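Local coordinates for Ifi204 (Mus musculus domesticus, PDB 5YZW), which is an interferon-inducible DNA sensor of the PYHIN family, whose HINb domain probably recognises DNA through its OB folds, at residues I62-D67 with V86-T91; G117-G122 with L168-L173; T130-F135 with K146-V151. All blocks are in the same frame, centred on the assembly; numbering follows the deposited sequence.

Interaction 1 (I62-D67 with V86-T91)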
# COMPACT_ATOMS: atom_id res chain seq x y z
N ILE A 62 -6.16 18.12 3.68
CA ILE A 62 -4.77 18.54 3.87
C ILE A 62 -4.45 18.44 5.35
O ILE A 62 -5.25 18.84 6.20
CB ILE A 62 -4.54 19.95 3.30
CG1 ILE A 62 -4.86 19.94 1.81
CG2 ILE A 62 -3.10 20.35 3.44
CD1 ILE A 62 -5.03 21.32 1.22
N ILE A 63 -3.30 17.82 5.67
CA ILE A 63 -3.00 17.41 7.04
C ILE A 63 -1.52 17.65 7.31
O ILE A 63 -0.71 17.83 6.39
CB ILE A 63 -3.37 15.91 7.30
CG1 ILE A 63 -2.53 14.98 6.43
CG2 ILE A 63 -4.86 15.64 7.09
CD1 ILE A 63 -2.82 13.45 6.64
N ALA A 64 -1.16 17.68 8.60
CA ALA A 64 0.21 17.91 9.04
C ALA A 64 0.63 16.70 9.86
O ALA A 64 -0.05 16.34 10.82
CB ALA A 64 0.33 19.22 9.85
N ILE A 65 1.73 16.04 9.47
CA ILE A 65 2.15 14.80 10.11
C ILE A 65 3.43 15.06 10.90
O ILE A 65 4.44 15.48 10.32
CB ILE A 65 2.37 13.67 9.09
CG1 ILE A 65 1.10 13.40 8.27
CG2 ILE A 65 2.83 12.40 9.80
CD1 ILE A 65 1.30 12.33 7.15
N SER A 66 3.42 14.75 12.20
CA SER A 66 4.61 14.89 13.03
C SER A 66 4.95 13.58 13.73
O SER A 66 4.17 12.63 13.71
CB SER A 66 4.40 16.00 14.09
OG SER A 66 3.86 17.16 13.49
N ASP A 67 6.11 13.59 14.38
CA ASP A 67 6.68 12.43 15.07
C ASP A 67 6.38 11.13 14.33
O ASP A 67 5.71 10.25 14.88
CB ASP A 67 6.16 12.36 16.50
CG ASP A 67 6.58 13.56 17.33
OD1 ASP A 67 7.79 13.70 17.61
OD2 ASP A 67 5.70 14.37 17.70
N VAL A 86 -6.50 21.33 10.57
CA VAL A 86 -7.37 22.51 10.55
C VAL A 86 -6.69 23.62 9.75
O VAL A 86 -5.80 24.31 10.25
CB VAL A 86 -7.74 22.97 11.96
CG1 VAL A 86 -8.63 24.22 11.89
CG2 VAL A 86 -8.45 21.85 12.70
N ASN A 87 -7.14 23.80 8.50
CA ASN A 87 -6.72 24.89 7.61
C ASN A 87 -5.20 25.02 7.56
O ASN A 87 -4.63 26.11 7.67
CB ASN A 87 -7.38 26.22 8.03
CG ASN A 87 -7.55 27.19 6.86
OD1 ASN A 87 -8.35 26.96 5.96
ND2 ASN A 87 -6.82 28.30 6.89
N VAL A 88 -4.52 23.89 7.37
CA VAL A 88 -3.06 23.89 7.37
C VAL A 88 -2.53 24.59 6.13
O VAL A 88 -1.63 25.43 6.21
CB VAL A 88 -2.53 22.45 7.50
CG1 VAL A 88 -2.61 21.98 8.95
CG2 VAL A 88 -3.32 21.51 6.64
N ASN A 89 -3.07 24.26 4.96
CA ASN A 89 -2.70 24.93 3.72
C ASN A 89 -3.82 24.81 2.70
O ASN A 89 -3.66 24.12 1.68
CB ASN A 89 -1.39 24.36 3.16
CG ASN A 89 -0.65 25.36 2.28
OD1 ASN A 89 -0.86 26.57 2.39
ND2 ASN A 89 0.21 24.85 1.39
N PRO A 90 -4.97 25.49 2.91
CA PRO A 90 -6.11 25.33 2.00
C PRO A 90 -5.73 25.57 0.54
O PRO A 90 -6.41 25.14 -0.39
CB PRO A 90 -7.10 26.40 2.49
CG PRO A 90 -6.25 27.41 3.21
CD PRO A 90 -5.15 26.62 3.85
N THR A 91 -4.61 26.26 0.36
CA THR A 91 -4.00 26.46 -0.94
C THR A 91 -2.86 25.46 -1.06
O THR A 91 -1.68 25.77 -0.86
CB THR A 91 -3.50 27.88 -1.06
OG1 THR A 91 -4.63 28.74 -0.93
CG2 THR A 91 -2.87 28.10 -2.43
O HOH W 1 -6.50 21.40 6.70
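Ile63 and Val88 mark the nearest backbone approach, their CA atoms 6.5 Å apart, as strand residues 62-65 pass the irregular segment 86-91. That spacing is wider than a beta pair, and no direct hydrogen bond joins the backbones. Instead one water bridges them, donating to Ile62 O at 2.9 Å and accepting from Val88 N at 3.3 Å. Ile62 lies at the start of strand 62-71, which pairs with strand 11-25 to close the first OB-fold barrel; segment 86-91 follows strand 83-84, which pairs with the same strand, Ser84 bonding Ala64 through the backbone, and leads toward helix 96-103. Ile62 and Val88 carry the side-chain contact. CG2 of Ile62, set anti to the backbone N, presses tightly on Val88 CG2 at 3.4 Å, while the longer branch carries CD1 to Asn89 O at 3.2 Å. Val88 sits against one side of the strand, its two methyls divided between Ile62 and Ala64: CG2 also meets Ile62 O at 3.3 Å, and CG1 reaches Ala64 CB at 4.1 Å. Replacing Ile62 by alanine removes both reaching methyls and would probably leave Val88 CG2 without its apolar mate and a gap beside Asn89. Met14 and Met92 also touch Ile62.

Interaction 2 (G117-G122 with L168-L173)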
# COMPACT_ATOMS: atom_id res chain seq x y z
N GLY A 117 12.70 -8.26 -2.51
CA GLY A 117 12.41 -7.84 -1.15
C GLY A 117 11.82 -6.44 -1.06
O GLY A 117 11.40 -6.04 0.03
N THR A 118 11.78 -5.70 -2.15
CA THR A 118 11.09 -4.42 -2.08
C THR A 118 9.58 -4.65 -2.02
O THR A 118 9.06 -5.69 -2.44
CB THR A 118 11.46 -3.56 -3.28
OG1 THR A 118 11.30 -4.33 -4.47
CG2 THR A 118 12.92 -3.13 -3.18
N PHE A 119 8.87 -3.68 -1.46
CA PHE A 119 7.43 -3.76 -1.31
C PHE A 119 6.73 -3.01 -2.44
O PHE A 119 7.13 -1.91 -2.83
CB PHE A 119 7.03 -3.23 0.06
CG PHE A 119 7.69 -3.97 1.18
CD1 PHE A 119 7.24 -5.22 1.58
CD2 PHE A 119 8.82 -3.45 1.80
CE1 PHE A 119 7.87 -5.92 2.60
CE2 PHE A 119 9.44 -4.13 2.82
CZ PHE A 119 8.97 -5.39 3.22
N VAL A 120 5.69 -3.62 -2.99
CA VAL A 120 5.08 -3.22 -4.25
C VAL A 120 3.59 -3.02 -4.03
O VAL A 120 2.96 -3.74 -3.25
CB VAL A 120 5.35 -4.27 -5.35
CG1 VAL A 120 4.57 -3.95 -6.63
CG2 VAL A 120 6.84 -4.36 -5.65
N SER A 121 3.02 -2.02 -4.72
CA SER A 121 1.59 -1.75 -4.73
C SER A 121 1.17 -1.61 -6.18
O SER A 121 1.91 -1.04 -6.98
CB SER A 121 1.26 -0.46 -3.97
OG SER A 121 1.23 -0.68 -2.57
N GLY A 122 -0.01 -2.11 -6.53
CA GLY A 122 -0.43 -2.09 -7.92
C GLY A 122 -1.77 -2.77 -8.10
O GLY A 122 -2.21 -3.55 -7.25
N LEU A 168 -3.42 -4.50 -5.03
CA LEU A 168 -2.45 -5.01 -4.07
C LEU A 168 -1.74 -3.85 -3.40
O LEU A 168 -1.26 -2.94 -4.08
CB LEU A 168 -1.41 -5.91 -4.73
CG LEU A 168 -1.88 -6.99 -5.71
CD1 LEU A 168 -0.69 -7.48 -6.53
CD2 LEU A 168 -2.48 -8.12 -4.92
N VAL A 169 -1.65 -3.89 -2.07
CA VAL A 169 -0.93 -2.87 -1.33
C VAL A 169 0.09 -3.54 -0.43
O VAL A 169 -0.26 -4.41 0.38
CB VAL A 169 -1.87 -1.98 -0.50
CG1 VAL A 169 -1.05 -0.94 0.24
CG2 VAL A 169 -2.92 -1.35 -1.41
N CYS A 170 1.36 -3.16 -0.58
CA CYS A 170 2.44 -3.61 0.28
C CYS A 170 2.60 -5.13 0.23
O CYS A 170 2.52 -5.82 1.25
CB CYS A 170 2.23 -3.15 1.72
SG CYS A 170 3.67 -3.40 2.81
N PHE A 171 2.82 -5.65 -0.99
CA PHE A 171 3.26 -7.02 -1.22
C PHE A 171 4.77 -7.06 -1.45
O PHE A 171 5.35 -6.11 -1.97
CB PHE A 171 2.54 -7.62 -2.42
CG PHE A 171 1.19 -8.15 -2.10
CD1 PHE A 171 0.20 -7.34 -1.59
CD2 PHE A 171 0.90 -9.50 -2.34
CE1 PHE A 171 -1.06 -7.83 -1.30
CE2 PHE A 171 -0.35 -10.00 -2.03
CZ PHE A 171 -1.33 -9.17 -1.51
N GLU A 172 5.41 -8.18 -1.08
CA GLU A 172 6.86 -8.26 -1.21
C GLU A 172 7.25 -8.93 -2.52
O GLU A 172 6.76 -10.01 -2.84
CB GLU A 172 7.52 -9.01 -0.05
CG GLU A 172 9.05 -9.07 -0.16
CD GLU A 172 9.75 -9.68 1.06
OE1 GLU A 172 9.07 -10.01 2.05
OE2 GLU A 172 10.99 -9.84 1.03
N LEU A 173 8.15 -8.28 -3.25
CA LEU A 173 8.61 -8.78 -4.53
C LEU A 173 9.69 -9.81 -4.27
O LEU A 173 10.68 -9.52 -3.60
CB LEU A 173 9.14 -7.64 -5.40
CG LEU A 173 9.87 -8.04 -6.68
CD1 LEU A 173 8.81 -8.57 -7.61
CD2 LEU A 173 10.58 -6.84 -7.32
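Val120 and Phe171 form an antiparallel hydrogen-bonded pair at the middle of the contact, Val120 N giving to Phe171 O at 2.7 Å and Phe171 N returning to Val120 O at 3.0 Å. Toward one end Leu173 N donates almost straight to Thr118 O (2.9 Å, 171° at the hydrogen), and Gly117 N donates to Leu173 O. Toward the other end Gly122 and Leu168 exchange a second pair of bonds. Between the two pairs the register slips by one residue: Cys170, with both backbone angles near +60°, shares Val120 with Phe171 in a G1 beta bulge, and the chain turns a corner there.

With chi1 at -169° turning the sulfur away from its backbone N, Cys170 SG approaches the Phe119 ring obliquely, 4.9 Å from the centroid, a sulfur-aromatic contact. Glu172 CB touches the same ring at CE1, and its extended chain brings OE2 to 3.3 Å from Gly117 CA; a CB on Gly117 would crowd this carboxylate and the carbonyl of the preceding residue. On the face that carries Val120, Phe171 and Leu168, Val120 CG2 reaches Leu173 CB at 4.0 Å; within 168-173, Leu168 CD2 lies over the rim of one face of the Phe171 ring.

Further out, Leu182 packs on Val120, Leu168 and Phe171, and Val149 and Met190 line the last two as well. Thr118 OG1 is fixed by Ala115 O, and Cys170 O by Ser188 OG. One strand thus pairs with both limbs of a bent one, the first-to-fourth-strand closure of an OB barrel. The chemistry is mainly backbone bonding backed by an apolar interior, and the bulge probably lets the chain turn its corner while Val120 keeps both hydrogen bonds to Phe171.

Interaction 3 (T130-F135 with K146-V151)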
# COMPACT_ATOMS: atom_id res chain seq x y z
N THR A 130 -5.22 -20.97 -8.37
CA THR A 130 -5.03 -22.33 -7.88
C THR A 130 -4.69 -22.26 -6.40
O THR A 130 -4.12 -21.27 -5.92
CB THR A 130 -3.92 -23.09 -8.63
OG1 THR A 130 -2.67 -22.86 -7.98
CG2 THR A 130 -3.80 -22.67 -10.10
N GLU A 131 -5.04 -23.33 -5.67
CA GLU A 131 -4.75 -23.43 -4.25
C GLU A 131 -4.02 -24.72 -3.95
O GLU A 131 -4.32 -25.76 -4.56
CB GLU A 131 -6.02 -23.38 -3.41
CG GLU A 131 -7.19 -22.65 -4.06
CD GLU A 131 -8.43 -22.64 -3.18
OE1 GLU A 131 -9.54 -22.41 -3.71
OE2 GLU A 131 -8.30 -22.86 -1.95
N ARG A 132 -3.16 -24.67 -2.96
CA ARG A 132 -2.44 -25.83 -2.51
C ARG A 132 -1.78 -25.64 -1.17
O ARG A 132 -0.93 -24.81 -1.00
CB ARG A 132 -1.46 -26.40 -3.54
CG ARG A 132 -0.60 -25.42 -4.32
CD ARG A 132 0.32 -26.13 -5.33
NE ARG A 132 1.34 -25.24 -5.87
CZ ARG A 132 1.20 -24.53 -6.98
NH1 ARG A 132 0.09 -24.59 -7.68
NH2 ARG A 132 2.17 -23.73 -7.41
N ASN A 133 -2.19 -26.44 -0.22
CA ASN A 133 -1.63 -26.41 1.14
C ASN A 133 -1.78 -25.02 1.77
O ASN A 133 -0.81 -24.45 2.26
CB ASN A 133 -0.17 -26.85 1.14
CG ASN A 133 0.02 -28.23 0.54
OD1 ASN A 133 -0.16 -28.43 -0.66
ND2 ASN A 133 0.38 -29.20 1.38
N LYS A 134 -3.02 -24.52 1.80
CA LYS A 134 -3.41 -23.28 2.47
C LYS A 134 -2.94 -22.02 1.72
O LYS A 134 -3.43 -20.92 1.98
CB LYS A 134 -2.94 -23.24 3.94
CG LYS A 134 -2.80 -24.62 4.65
CD LYS A 134 -2.10 -24.52 6.02
CE LYS A 134 -0.59 -24.26 5.90
NZ LYS A 134 0.12 -25.06 4.88
N PHE A 135 -2.08 -22.14 0.74
CA PHE A 135 -1.65 -20.97 -0.00
C PHE A 135 -2.56 -20.85 -1.15
O PHE A 135 -3.16 -21.81 -1.50
CB PHE A 135 -0.26 -21.17 -0.58
CG PHE A 135 0.80 -21.19 0.44
CD1 PHE A 135 0.95 -22.26 1.26
CD2 PHE A 135 1.62 -20.14 0.60
CE1 PHE A 135 1.91 -22.29 2.21
CE2 PHE A 135 2.58 -20.14 1.55
CZ PHE A 135 2.72 -21.22 2.37
N LYS A 146 4.03 -11.67 -17.02
CA LYS A 146 3.15 -12.44 -16.14
C LYS A 146 3.92 -12.83 -14.89
O LYS A 146 5.14 -13.02 -14.94
CB LYS A 146 2.61 -13.71 -16.84
CG LYS A 146 1.72 -13.45 -18.05
CD LYS A 146 2.38 -13.95 -19.35
CE LYS A 146 1.64 -13.47 -20.58
NZ LYS A 146 1.88 -14.34 -21.77
N MET A 147 3.21 -12.95 -13.77
CA MET A 147 3.81 -13.42 -12.53
C MET A 147 2.71 -13.97 -11.62
O MET A 147 1.52 -13.94 -11.96
CB MET A 147 4.62 -12.31 -11.83
CG MET A 147 3.88 -10.98 -11.70
SD MET A 147 4.83 -9.61 -10.93
CE MET A 147 6.03 -10.47 -9.93
N GLU A 148 3.12 -14.48 -10.47
CA GLU A 148 2.22 -15.06 -9.48
C GLU A 148 2.10 -14.13 -8.29
O GLU A 148 3.10 -13.56 -7.84
CB GLU A 148 2.72 -16.42 -8.99
CG GLU A 148 2.55 -17.58 -9.91
CD GLU A 148 3.03 -18.87 -9.26
OE1 GLU A 148 3.91 -18.79 -8.37
OE2 GLU A 148 2.53 -19.95 -9.62
N VAL A 149 0.89 -13.97 -7.77
CA VAL A 149 0.67 -13.40 -6.45
C VAL A 149 0.44 -14.56 -5.49
O VAL A 149 -0.46 -15.37 -5.70
CB VAL A 149 -0.51 -12.42 -6.44
CG1 VAL A 149 -0.72 -11.86 -5.04
CG2 VAL A 149 -0.27 -11.30 -7.44
N VAL A 150 1.28 -14.66 -4.47
CA VAL A 150 1.18 -15.73 -3.49
C VAL A 150 0.50 -15.18 -2.25
O VAL A 150 1.01 -14.24 -1.61
CB VAL A 150 2.56 -16.33 -3.16
CG1 VAL A 150 2.41 -17.50 -2.19
CG2 VAL A 150 3.23 -16.81 -4.45
N VAL A 151 -0.66 -15.73 -1.92
CA VAL A 151 -1.44 -15.29 -0.77
C VAL A 151 -1.51 -16.42 0.24
O VAL A 151 -1.80 -17.57 -0.11
CB VAL A 151 -2.83 -14.81 -1.19
CG1 VAL A 151 -3.64 -14.39 0.03
CG2 VAL A 151 -2.70 -13.64 -2.16
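Phe135 supplies the apolar part of this contact: its CD2 meets Val150 CG1 at 3.9 Å, the methyl arriving at the ring edge, near its plane. With CG anti to its own carbonyl carbon (chi1 -70°), the ring lies beside the valine, and Tyr152 meets it too, ring planes about 35° apart. Between the backbones no hydrogen bond forms; Phe135 CA makes a bent CA-H...O contact with Val151 O, carbon and oxygen 3.4 Å apart. Opposite charges also lie near each other. Arg132 NH2 stays 4.4 Å from Glu148 OE2, too far for a salt bridge, while the guanidinium also makes a cation-pi contact with Tyr137.

The hydrogen bonds lie within segment 130-135, whose type I' turn from Arg132 to Phe135 joins the first and second strands of the second OB barrel. Arg132 N donates to Phe135 O at 3.2 Å, and the return bond from Phe135 N is weak. Lys134 NZ curls back to Asn133 O at 2.8 Å, approaching from above the carbonyl plane. With one methyl-to-ring touch, one CA-H...O contact and no salt bridge, the turn end meets strand 145-151 lightly, the regular pairing with strand 135-142 lying beyond it, and any Arg132-Glu148 attraction is likely to be modest.

In the fold
From the N terminus, interaction 1 comes first: residues 86-91 return to strand 62-71 and close a short loop within the first OB barrel. The chain then passes through helices 96-103 and 108-112 into the second barrel, where interaction 2 closes a long loop between residues 117-122 and 168-173. Interaction 3 is nested inside that loop, linking the hairpin end at 130-135 to strand 145-151. Interactions 2 and 3 share strand 119-132 and meet in the barrel interior, where Phe171 CE2 lies 3.6 Å from Val149 CG1. Interaction 1 stands apart, its centre about 28 Å from that of interaction 2 and, beyond the chain's centre, about 41 Å from that of interaction 3.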